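Side-chain contact in FtsZ-like protein of unknown function (Nostoc punctiforme, PDB 3C8L), which is of unknown function but is an FtsZ-like member of the Lin0512 family of conserved hypothetical proteins: residues 28-33 / 56-61. Residues are numbered along the deposited sequence; the frame is centred on the assembly and turned at random. Where two conformers were deposited one is given.
Sequences RAVRNA and IEVQVA
Val30 of helix 22-34 packs on Val58 and Val60 of strand 55-62, a helix-on-sheet contact at the heart of an alpha/beta chain whose helix lies against one face of a mixed four-stranded sheet. Residues 28-33 meet the strand through a single side chain. Arg28, remote from this strand, is hydrogen-bonded through NH1 to the carbonyl oxygen of Ile15 on strand 4-16. The small methyl of Ala29 points to strand 55-62, but its CB stays 5.6 Å from Val60 CG2 and packs instead on Ala113 of the neighbouring strand 107-120.

At Val30 the helix reaches strand 55-62. Its CG1 lies anti to the backbone N (chi1 174°), which turns the other methyl, CG2, to the strand; there CG2 approaches Val58 CG1 to 3.7 Å, the two side chains crossing at about a right angle. With the CA atoms of Val30 and Val58 7.8 Å apart, the branched side chains span the gap between backbones. Val73, Val76, Leu77 and Ala113 also pack on Val30, while Leu74 and Leu77 pack on Val58, extending the apolar packing around the pair.

Asn32, farther along the helix, lies away from strand 55-62; in one of its two conformers OD1 accepts a hydrogen bond from Met13 N of strand 4-16. The helix therefore depends on Val30 for its hold on strand 55-62, and the same methyl serves a second valine. Val60, two residues on from Val58 and on the same face of the strand, adds a looser apolar contact, its CG2 lying 4.4 Å from Val30 CG2.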
loop_
_atom_site.group_PDB
_atom_site.type_symbol
_atom_site.label_atom_id
_atom_site.label_comp_id
_atom_site.label_asym_id
_atom_site.label_seq_id
_atom_site.Cartn_x
_atom_site.Cartn_y
_atom_site.Cartn_z
ATOM N N ARG A 28 6.935 3.229 -10.806
ATOM C CA ARG A 28 6.184 3.429 -9.560
ATOM C C ARG A 28 5.869 2.090 -8.903
ATOM O O ARG A 28 5.864 1.992 -7.672
ATOM C CB ARG A 28 4.913 4.187 -9.817
ATOM C CG ARG A 28 5.172 5.656 -10.103
ATOM C CD ARG A 28 3.947 6.415 -10.531
ATOM N NE ARG A 28 4.236 7.846 -10.694
ATOM C CZ ARG A 28 3.432 8.733 -11.249
ATOM N NH1 ARG A 28 2.263 8.366 -11.729
ATOM N NH2 ARG A 28 3.822 10.014 -11.351
ATOM N N ALA A 29 5.606 1.052 -9.702
ATOM C CA ALA A 29 5.336 -0.274 -9.159
ATOM C C ALA A 29 6.553 -0.851 -8.417
ATOM O O ALA A 29 6.421 -1.414 -7.328
ATOM C CB ALA A 29 4.872 -1.227 -10.255
ATOM N N VAL A 30 7.747 -0.725 -8.997
ATOM C CA VAL A 30 8.977 -1.177 -8.350
ATOM C C VAL A 30 9.205 -0.375 -7.051
ATOM O O VAL A 30 9.529 -0.948 -5.999
ATOM C CB VAL A 30 10.188 -1.054 -9.307
ATOM C CG1 VAL A 30 11.499 -1.387 -8.590
ATOM C CG2 VAL A 30 9.996 -1.976 -10.515
ATOM N N ARG A 31 9.018 0.945 -7.114
ATOM C CA ARG A 31 9.188 1.784 -5.921
ATOM C C ARG A 31 8.235 1.322 -4.822
ATOM O O ARG A 31 8.632 1.160 -3.667
ATOM C CB ARG A 31 8.922 3.261 -6.225
ATOM C CG ARG A 31 8.948 4.136 -4.923
ATOM C CD ARG A 31 8.907 5.588 -5.211
ATOM N NE ARG A 31 7.639 5.971 -5.798
ATOM C CZ ARG A 31 7.438 7.097 -6.473
ATOM N NH1 ARG A 31 8.436 7.940 -6.703
ATOM N NH2 ARG A 31 6.238 7.349 -6.968
ATOM N N ASN A 32 6.960 1.142 -5.162
ATOM C CA ASN A 32 5.872 0.687 -4.219
ATOM C C ASN A 32 6.213 -0.658 -3.644
ATOM O O ASN A 32 5.903 -0.941 -2.490
ATOM C CB ASN A 32 4.471 0.539 -4.951
ATOM C CG ASN A 32 3.207 0.136 -3.996
ATOM O OD1 ASN A 32 2.603 -0.987 -4.101
ATOM N ND2 ASN A 32 2.779 1.078 -3.152
ATOM N N ALA A 33 6.833 -1.521 -4.448
ATOM C CA ALA A 33 7.134 -2.871 -3.992
ATOM C C ALA A 33 8.141 -2.909 -2.841
ATOM O O ALA A 33 8.058 -3.761 -1.950
ATOM C CB ALA A 33 7.647 -3.725 -5.153
ATOM N N ILE A 56 19.032 -9.167 -7.690
ATOM C CA ILE A 56 17.672 -8.666 -7.646
ATOM C C ILE A 56 17.034 -8.813 -9.021
ATOM O O ILE A 56 17.483 -8.224 -9.991
ATOM C CB ILE A 56 17.602 -7.202 -7.176
ATOM C CG1 ILE A 56 18.368 -7.030 -5.848
ATOM C CG2 ILE A 56 16.124 -6.795 -7.033
ATOM C CD1 ILE A 56 18.379 -5.588 -5.323
ATOM N N GLU A 57 15.974 -9.610 -9.111
ATOM C CA GLU A 57 15.248 -9.808 -10.348
ATOM C C GLU A 57 13.900 -9.099 -10.228
ATOM O O GLU A 57 13.160 -9.315 -9.254
ATOM C CB GLU A 57 14.996 -11.288 -10.614
ATOM C CG GLU A 57 16.210 -12.134 -10.883
ATOM C CD GLU A 57 15.795 -13.630 -11.046
ATOM O OE1 GLU A 57 14.582 -13.952 -11.038
ATOM O OE2 GLU A 57 16.693 -14.420 -11.119
ATOM N N VAL A 58 13.547 -8.345 -11.263
ATOM C CA VAL A 58 12.307 -7.605 -11.291
ATOM C C VAL A 58 11.429 -8.154 -12.404
ATOM O O VAL A 58 11.897 -8.296 -13.537
ATOM C CB VAL A 58 12.544 -6.098 -11.515
ATOM C CG1 VAL A 58 11.221 -5.328 -11.494
ATOM C CG2 VAL A 58 13.492 -5.550 -10.463
ATOM N N GLN A 59 10.177 -8.492 -12.068
ATOM C CA GLN A 59 9.190 -8.970 -13.022
ATOM C C GLN A 59 8.061 -7.949 -13.046
ATOM O O GLN A 59 7.436 -7.711 -11.997
ATOM C CB GLN A 59 8.635 -10.332 -12.572
ATOM C CG GLN A 59 7.591 -10.916 -13.509
ATOM C CD GLN A 59 6.808 -12.091 -12.920
ATOM O OE1 GLN A 59 7.050 -12.518 -11.796
ATOM N NE2 GLN A 59 5.873 -12.615 -13.702
ATOM N N VAL A 60 7.845 -7.309 -14.206
ATOM C CA VAL A 60 6.775 -6.334 -14.383
ATOM C C VAL A 60 5.729 -6.786 -15.387
ATOM O O VAL A 60 6.079 -7.358 -16.423
ATOM C CB VAL A 60 7.349 -4.960 -14.864
ATOM C CG1 VAL A 60 6.244 -4.027 -15.397
ATOM C CG2 VAL A 60 8.121 -4.282 -13.721
ATOM N N ALA A 61 4.451 -6.580 -15.057
ATOM C CA ALA A 61 3.338 -6.831 -15.965
ATOM C C ALA A 61 2.604 -5.500 -16.090
ATOM O O ALA A 61 2.262 -4.866 -15.078
ATOM C CB ALA A 61 2.453 -7.958 -15.509
#